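Local coordinates for capsule biosynthesis protein capD (Bacillus anthracis, PDB 3G9K), which cleaves the poly-gamma-D-glutamate capsule and joins it by an amide bond to meso-diaminopimelic acid of the peptidoglycan scaffold, at residues G116-M120 with G121-Q125; P150-S154 with D155-I159; G196-A199 with R200-K204; A206-L210 with E211-G215. All coordinates share one frame; numbering follows the deposited sequence.

Contact 1. Residues G116-M120 with G121-Q125; sequences GSLPM and GELLQ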
# COMPACT_ATOMS: atom_id res chain seq x y z
N GLY A 116 4.67 -18.16 7.95
CA GLY A 116 3.77 -18.95 7.14
C GLY A 116 3.57 -20.39 7.51
O GLY A 116 4.12 -20.89 8.47
N SER A 117 2.76 -21.06 6.73
CA SER A 117 2.36 -22.43 7.08
C SER A 117 2.52 -23.41 5.94
O SER A 117 3.21 -24.43 6.07
CB SER A 117 0.91 -22.44 7.58
OG SER A 117 0.86 -21.95 8.89
N LEU A 118 1.87 -23.12 4.83
CA LEU A 118 1.95 -23.99 3.67
C LEU A 118 3.32 -23.81 2.99
O LEU A 118 3.98 -22.79 3.19
CB LEU A 118 0.80 -23.67 2.72
CG LEU A 118 -0.62 -24.00 3.22
CD1 LEU A 118 -1.74 -23.32 2.40
CD2 LEU A 118 -0.81 -25.52 3.17
N PRO A 119 3.79 -24.82 2.23
CA PRO A 119 5.03 -24.62 1.47
C PRO A 119 4.90 -23.53 0.41
O PRO A 119 3.82 -23.32 -0.14
CB PRO A 119 5.22 -25.97 0.77
CG PRO A 119 3.89 -26.60 0.77
CD PRO A 119 3.22 -26.15 2.02
N MSE A 120 6.04 -22.89 0.14
CA MSE A 120 6.07 -21.75 -0.76
C MSE A 120 5.56 -22.08 -2.16
O MSE A 120 4.80 -21.31 -2.74
CB MSE A 120 7.48 -21.18 -0.81
CG MSE A 120 7.55 -19.86 -1.51
SE MSE A 120 6.37 -18.62 -0.57
CE MSE A 120 7.72 -17.34 -0.08
N GLY A 121 5.97 -23.22 -2.69
CA GLY A 121 5.62 -23.55 -4.04
C GLY A 121 4.16 -23.38 -4.33
O GLY A 121 3.78 -22.80 -5.30
N GLU A 122 3.34 -23.92 -3.47
CA GLU A 122 1.88 -23.85 -3.60
C GLU A 122 1.36 -22.41 -3.66
O GLU A 122 0.45 -22.09 -4.41
CB GLU A 122 1.17 -24.48 -2.40
CG GLU A 122 1.39 -25.93 -2.16
CD GLU A 122 0.64 -26.44 -0.91
OE1 GLU A 122 -0.25 -25.73 -0.37
OE2 GLU A 122 0.93 -27.56 -0.48
N LEU A 123 1.93 -21.57 -2.82
CA LEU A 123 1.54 -20.17 -2.73
C LEU A 123 1.86 -19.31 -3.96
O LEU A 123 1.15 -18.34 -4.21
CB LEU A 123 2.17 -19.59 -1.49
CG LEU A 123 1.88 -20.32 -0.17
CD1 LEU A 123 2.60 -19.62 1.00
CD2 LEU A 123 0.36 -20.45 0.17
N LEU A 124 2.88 -19.70 -4.75
CA LEU A 124 3.25 -18.98 -5.97
C LEU A 124 2.42 -19.40 -7.15
O LEU A 124 2.36 -18.69 -8.14
CB LEU A 124 4.75 -19.18 -6.28
CG LEU A 124 5.71 -18.16 -5.66
CD1 LEU A 124 5.64 -18.18 -4.18
CD2 LEU A 124 7.16 -18.40 -6.14
N GLN A 125 1.77 -20.57 -7.05
CA GLN A 125 1.12 -21.15 -8.20
C GLN A 125 -0.03 -20.31 -8.76
O GLN A 125 -0.15 -20.19 -9.96
CB GLN A 125 0.67 -22.61 -7.95
CG GLN A 125 0.35 -23.36 -9.24
CD GLN A 125 1.57 -23.60 -10.10
OE1 GLN A 125 2.61 -24.04 -9.62
NE2 GLN A 125 1.46 -23.30 -11.35
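Gly121 carries the chain from Pro119 and Met120 into the first turn of helix 120-133, where Glu122 folds back against the proline ring. With CG anti to its own carbonyl carbon (chi1 -63°) and the chain extended beyond, Glu122 brings its carboxylate to that ring, and OE2 lies 3.4 Å from Pro119 CG. The other oxygen, OE1, meets the CD2 methyl of Leu118, 3.6 Å away, and the Leu118 and Glu122 side chains run at about a right angle. Pro119 occupies the N-cap position but offers neither a side-chain acceptor nor an N-H, so there is no capping box; a carboxylate on the first turn would still be expected to suit the helix dipole. Leu123 supplies the apolar half of the start. Its CD2 is 4.1 Å from Leu118 CB, which pairs the residue before the N-cap with the fourth residue after it, the arrangement known as a hydrophobic staple. Leu123 CG also rests 3.6 Å from Pro119 O, while its amide makes only a weak bond to Met120 O. Leu124 N gives that same oxygen a second bond of 3.2 Å, nearly in line with the carbonyl. The Leu124 side chain passes obliquely by Met120, a selenomethionine, with CD1 3.7 Å from SE. Helix 44-58 covers this apolar side through Ile49 and Tyr53, and Gln186 of helix 176-188 donates to Gly121 O.

Contact 2. Residues P150-S154 with D155-I159; sequences PRIYS and DKLSI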
# COMPACT_ATOMS: atom_id res chain seq x y z
N PRO A 150 4.28 7.52 -23.04
CA PRO A 150 5.40 8.45 -23.30
C PRO A 150 6.69 8.21 -22.51
O PRO A 150 7.81 8.43 -23.04
CB PRO A 150 4.80 9.81 -22.91
CG PRO A 150 3.32 9.66 -23.29
CD PRO A 150 3.04 8.27 -22.74
N ARG A 151 6.55 7.83 -21.25
CA ARG A 151 7.68 7.55 -20.40
C ARG A 151 8.29 6.14 -20.63
O ARG A 151 9.50 5.99 -20.51
CB ARG A 151 7.27 7.72 -18.95
CG ARG A 151 8.39 7.78 -17.97
CD ARG A 151 7.90 8.22 -16.61
NE ARG A 151 6.71 7.47 -16.20
CZ ARG A 151 6.74 6.27 -15.60
NH1 ARG A 151 7.89 5.71 -15.28
NH2 ARG A 151 5.60 5.67 -15.28
N ILE A 152 7.49 5.13 -21.02
CA ILE A 152 7.99 3.73 -20.91
C ILE A 152 8.02 2.92 -22.17
O ILE A 152 8.70 1.91 -22.22
CB ILE A 152 7.17 2.93 -19.84
CG1 ILE A 152 5.79 2.50 -20.34
CG2 ILE A 152 7.02 3.75 -18.59
CD1 ILE A 152 5.05 1.62 -19.32
N TYR A 153 7.28 3.36 -23.18
CA TYR A 153 7.03 2.50 -24.31
C TYR A 153 8.31 2.33 -25.12
O TYR A 153 8.90 3.31 -25.56
CB TYR A 153 5.91 3.04 -25.17
CG TYR A 153 5.64 2.18 -26.39
CD1 TYR A 153 5.42 0.84 -26.26
CD2 TYR A 153 5.65 2.72 -27.66
CE1 TYR A 153 5.17 0.05 -27.37
CE2 TYR A 153 5.41 1.94 -28.77
CZ TYR A 153 5.17 0.61 -28.63
OH TYR A 153 4.92 -0.17 -29.76
N SER A 154 8.73 1.09 -25.28
CA SER A 154 10.03 0.76 -25.84
C SER A 154 9.77 -0.47 -26.65
O SER A 154 8.64 -0.98 -26.67
CB SER A 154 11.08 0.49 -24.73
OG SER A 154 10.81 -0.70 -23.96
N ASP A 155 10.80 -0.99 -27.30
CA ASP A 155 10.61 -2.17 -28.14
C ASP A 155 10.49 -3.45 -27.30
O ASP A 155 10.19 -4.50 -27.84
CB ASP A 155 11.73 -2.31 -29.20
CG ASP A 155 13.13 -2.42 -28.61
OD1 ASP A 155 13.30 -2.41 -27.37
OD2 ASP A 155 14.09 -2.50 -29.41
N LYS A 156 10.73 -3.35 -25.99
CA LYS A 156 10.65 -4.50 -25.09
C LYS A 156 9.20 -4.81 -24.64
O LYS A 156 8.96 -5.87 -24.05
CB LYS A 156 11.47 -4.22 -23.82
CG LYS A 156 13.01 -4.17 -23.92
CD LYS A 156 13.59 -4.57 -22.54
CE LYS A 156 14.98 -4.03 -22.28
NZ LYS A 156 15.46 -4.36 -20.89
N LEU A 157 8.27 -3.90 -24.91
CA LEU A 157 6.96 -3.87 -24.25
C LEU A 157 5.79 -4.25 -25.17
O LEU A 157 4.63 -3.88 -24.95
CB LEU A 157 6.77 -2.47 -23.63
CG LEU A 157 7.14 -2.31 -22.16
CD1 LEU A 157 8.29 -3.18 -21.67
CD2 LEU A 157 7.29 -0.85 -21.76
N SER A 158 6.07 -5.05 -26.19
CA SER A 158 5.05 -5.31 -27.19
C SER A 158 3.81 -5.99 -26.61
O SER A 158 2.71 -5.69 -27.05
CB SER A 158 5.61 -6.14 -28.34
OG SER A 158 6.21 -7.30 -27.81
N ILE A 159 3.94 -6.88 -25.62
CA ILE A 159 2.72 -7.52 -25.04
C ILE A 159 1.72 -6.58 -24.37
O ILE A 159 0.52 -6.91 -24.28
CB ILE A 159 3.02 -8.66 -24.05
CG1 ILE A 159 3.61 -8.14 -22.72
CG2 ILE A 159 3.95 -9.66 -24.62
CD1 ILE A 159 3.93 -9.27 -21.76
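Ile152 and Leu157 meet in a local contact where helix 139-152 ends and the chain turns into the loop leading to strand 172-173. The two side chains stand roughly perpendicular, with Ile152 CG1 3.9 Å from Leu157 CD2. The same methyl also comes to 3.1 Å from Ile152 O, a doubtful close approach. Tyr153, the first residue to leave the helical conformation, adds its ring carbon CD1 at 4.4 Å from Leu157 CB. What reverses the chain is a type I beta turn from Ser154 to Leu157, closed by a weak bond of 3.4 Å from Leu157 N to Ser154 O. An ST turn is laid over its first half: Ser154 OG, placed between its backbone N and carbonyl carbon (chi1 67°), accepts a weak bond of 3.3 Å from Lys156 N. One serine thus offers two acceptors, side chain and main chain, to successive amides, and Lys156 CB also lies near its hydroxyl oxygen, at 3.6 Å. The rest of Lys156 leads off, and its NZ is hydrogen-bonded to the carbonyl oxygen of Tyr29 of the other chain of the enzyme. That chain also covers the apolar side of the turn, since Leu157 packs on its Tyr29 and Ile152 on its Gly27.

Contact 3. Residues G196-A199 with R200-K204; sequences GGVA and RAISK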
# COMPACT_ATOMS: atom_id res chain seq x y z
N GLY A 196 22.00 -16.07 -10.29
CA GLY A 196 21.72 -16.71 -11.55
C GLY A 196 21.32 -15.77 -12.66
O GLY A 196 21.62 -14.58 -12.63
N GLY A 197 20.67 -16.34 -13.67
CA GLY A 197 20.27 -15.58 -14.83
C GLY A 197 19.38 -14.38 -14.55
O GLY A 197 19.52 -13.34 -15.21
N VAL A 198 18.46 -14.48 -13.57
CA VAL A 198 17.57 -13.40 -13.33
C VAL A 198 18.37 -12.23 -12.78
O VAL A 198 18.18 -11.10 -13.22
CB VAL A 198 16.43 -13.74 -12.35
CG1 VAL A 198 15.64 -12.44 -11.97
CG2 VAL A 198 15.49 -14.75 -13.01
N ALA A 199 19.24 -12.53 -11.81
CA ALA A 199 20.15 -11.55 -11.24
C ALA A 199 21.04 -10.93 -12.29
O ALA A 199 21.24 -9.70 -12.30
CB ALA A 199 21.00 -12.17 -10.14
N ARG A 200 21.50 -11.74 -13.24
CA ARG A 200 22.25 -11.20 -14.35
C ARG A 200 21.39 -10.21 -15.17
O ARG A 200 21.91 -9.14 -15.55
CB ARG A 200 22.85 -12.31 -15.22
CG ARG A 200 24.05 -13.01 -14.58
CD ARG A 200 24.78 -13.93 -15.53
NE ARG A 200 23.99 -15.08 -15.98
CZ ARG A 200 23.82 -16.22 -15.29
NH1 ARG A 200 24.35 -16.38 -14.08
NH2 ARG A 200 23.10 -17.20 -15.83
N ALA A 201 20.13 -10.56 -15.47
CA ALA A 201 19.22 -9.68 -16.21
C ALA A 201 19.00 -8.35 -15.49
O ALA A 201 19.02 -7.28 -16.14
CB ALA A 201 17.86 -10.36 -16.43
N ILE A 202 18.77 -8.41 -14.18
CA ILE A 202 18.59 -7.20 -13.36
C ILE A 202 19.85 -6.35 -13.36
O ILE A 202 19.80 -5.09 -13.41
CB ILE A 202 18.25 -7.54 -11.90
CG1 ILE A 202 16.91 -8.29 -11.80
CG2 ILE A 202 18.18 -6.26 -11.01
CD1 ILE A 202 16.70 -8.98 -10.42
N SER A 203 21.00 -7.02 -13.28
CA SER A 203 22.26 -6.30 -13.21
C SER A 203 22.48 -5.50 -14.48
O SER A 203 22.90 -4.35 -14.42
CB SER A 203 23.44 -7.25 -12.97
OG SER A 203 24.67 -6.53 -12.91
N LYS A 204 22.21 -6.11 -15.62
CA LYS A 204 22.40 -5.48 -16.90
C LYS A 204 21.43 -4.33 -17.12
O LYS A 204 21.81 -3.29 -17.64
CB LYS A 204 22.25 -6.51 -18.02
CG LYS A 204 22.47 -5.91 -19.37
CD LYS A 204 21.97 -6.80 -20.49
CE LYS A 204 21.57 -5.93 -21.72
NZ LYS A 204 20.44 -5.01 -21.36
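The guanidinium of Arg200 lies with one face over the peptide joining Gly196 and Gly197, toward the rim of the group: Gly197 N is 3.2 Å above its plane and Gly196 C 3.3 Å. A bend at chi3 (-65°) folds the chain back along the helix to reach this place. The approach of Arg200 NH2 to Gly197 N brings two donors together, so it is van der Waals packing over a glycine pair that presents no side chains of its own. The backbone here keeps regular alpha-helical bonding, each amide reaching the carbonyl four residues back. Arg200 N meets Gly196 O at 2.9 Å in the carbonyl plane, as Ile202 N does with Val198 O, whereas Ala201 N approaches Gly197 O tilted 24° from the carbonyl plane. Ser203 N closes the next rung on Ala199 O. On another side of the helix, Val198 CG1 and Ile202 CD1 touch at 3.9 Å, their side chains crossing at a slant. This apolar pair faces Phe193 of helix 191-194, and Val198 also reaches helix 176-188. Ala199 rests on Leu210 of helix 210-214, while Ile202 packs on Phe33 of the other chain of the enzyme.

Contact 4. Residues A206-L210 with E211-G215; sequences AKISL and EDIKG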
# COMPACT_ATOMS: atom_id res chain seq x y z
N ALA A 206 19.44 -2.65 -14.75
CA ALA A 206 19.44 -1.65 -13.68
C ALA A 206 20.81 -1.04 -13.40
O ALA A 206 20.90 -0.03 -12.71
CB ALA A 206 18.87 -2.23 -12.42
N LYS A 207 21.88 -1.65 -13.91
CA LYS A 207 23.26 -1.21 -13.59
C LYS A 207 23.52 -1.35 -12.10
O LYS A 207 23.92 -0.39 -11.40
CB LYS A 207 23.51 0.22 -14.10
CG LYS A 207 23.06 0.44 -15.53
CD LYS A 207 23.87 -0.43 -16.47
CE LYS A 207 23.80 0.07 -17.91
NZ LYS A 207 22.55 -0.36 -18.59
N ILE A 208 23.27 -2.56 -11.61
CA ILE A 208 23.43 -2.90 -10.23
C ILE A 208 24.31 -4.13 -10.20
O ILE A 208 24.11 -5.03 -11.03
CB ILE A 208 22.09 -3.17 -9.51
CG1 ILE A 208 21.27 -1.88 -9.41
CG2 ILE A 208 22.37 -3.67 -8.09
CD1 ILE A 208 19.84 -2.08 -8.74
N SER A 209 25.29 -4.16 -9.31
CA SER A 209 26.22 -5.29 -9.24
C SER A 209 25.53 -6.55 -8.74
O SER A 209 24.59 -6.49 -7.95
CB SER A 209 27.42 -5.00 -8.35
OG SER A 209 27.06 -4.91 -7.00
N LEU A 210 26.02 -7.69 -9.20
CA LEU A 210 25.55 -8.98 -8.69
C LEU A 210 25.73 -9.04 -7.17
O LEU A 210 24.87 -9.58 -6.47
CB LEU A 210 26.26 -10.14 -9.40
CG LEU A 210 25.97 -10.33 -10.89
CD1 LEU A 210 26.85 -11.45 -11.43
CD2 LEU A 210 24.49 -10.64 -11.11
N GLU A 211 26.78 -8.42 -6.65
CA GLU A 211 27.03 -8.34 -5.23
C GLU A 211 25.90 -7.60 -4.46
O GLU A 211 25.48 -8.03 -3.40
CB GLU A 211 28.38 -7.63 -4.95
CG GLU A 211 29.67 -8.44 -5.30
CD GLU A 211 29.95 -8.62 -6.79
OE1 GLU A 211 29.39 -7.87 -7.61
OE2 GLU A 211 30.79 -9.51 -7.15
N ASP A 212 25.45 -6.44 -4.97
CA ASP A 212 24.39 -5.69 -4.30
C ASP A 212 23.09 -6.49 -4.35
O ASP A 212 22.31 -6.50 -3.43
CB ASP A 212 24.12 -4.35 -4.99
CG ASP A 212 25.04 -3.24 -4.53
OD1 ASP A 212 25.59 -3.35 -3.41
OD2 ASP A 212 25.17 -2.27 -5.29
N ILE A 213 22.82 -7.13 -5.47
CA ILE A 213 21.60 -7.92 -5.63
C ILE A 213 21.57 -9.08 -4.64
O ILE A 213 20.56 -9.29 -3.95
CB ILE A 213 21.43 -8.38 -7.09
CG1 ILE A 213 21.22 -7.15 -8.00
CG2 ILE A 213 20.25 -9.37 -7.22
CD1 ILE A 213 21.41 -7.41 -9.48
N LYS A 214 22.65 -9.78 -4.52
CA LYS A 214 22.72 -10.96 -3.64
C LYS A 214 22.71 -10.57 -2.19
O LYS A 214 22.25 -11.35 -1.33
CB LYS A 214 24.02 -11.76 -3.93
CG LYS A 214 24.06 -13.15 -3.29
CD LYS A 214 25.29 -13.97 -3.65
CE LYS A 214 25.35 -15.20 -2.71
NZ LYS A 214 26.67 -15.92 -2.76
N GLY A 215 23.20 -9.36 -1.89
CA GLY A 215 23.34 -8.92 -0.55
C GLY A 215 22.09 -8.35 0.08
O GLY A 215 22.14 -7.87 1.22
O HOH W 1 26.03 -1.96 -7.62
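Ser209 tucks its hydroxyl back over its own main chain (chi1 68°), where OG accepts the amide of Asp212 at 3.0 Å and an N-H...O angle of 157°. Ile208 contributes its CG2 branch, set anti to the backbone N, and this single methyl touches Asp212 CB at 3.6 Å and Ile213 CG1 at 3.7 Å. Ser209 is the N-cap of helix 210-214, and its bond to the third residue beyond is one half of a capping box. In place of the return bond there is a water-mediated counterpart: a water accepts from Ser209 N at 2.9 Å and donates to Asp212 OD2. The cap amide is satisfied by the water, which links it to the carboxylate. A hydrophobic staple brackets the cap, joining Ile208, just ahead of it, to Ile213 in the first turn, their side chains at about a right angle. Ordinary helical bonding follows at once, with Ile213 N on Ser209 O at 3.1 Å and Lys214 N on Leu210 O at 3.0 Å. Glu211 curls its carboxylate back toward the cap until OE1 is 3.6 Å from Ser209 CB. The Asp212 carboxylate has a further partner: OD2 also accepts from the backbone N of Tyr90. Ile208 and Asp212 both lean on the neighbouring Pro89, and Ile213 reaches across to Ile202 of helix 196-206, the helix that leads into this loop.

In the fold
This is the N-terminal of two chains made from a single precursor of the gamma-glutamyltransferase family. Along it the four contacts come in series, none nested within or crossing another. Contact 1 closes the loop between helices 104-115 and 120-133, and contact 2 turns the chain after helix 139-152. Contact 3 is the body of helix 196-206, and contact 4 caps the short helix that follows. Contacts 3 and 4 touch, their centres about 9 Å apart, with a probable hydrogen bond from Ser203 OG to Ile208 O. Contact 1 stands apart, about 24 Å between centres from contact 3. Contacts 2, 3 and 4 also meet the enzyme's second chain.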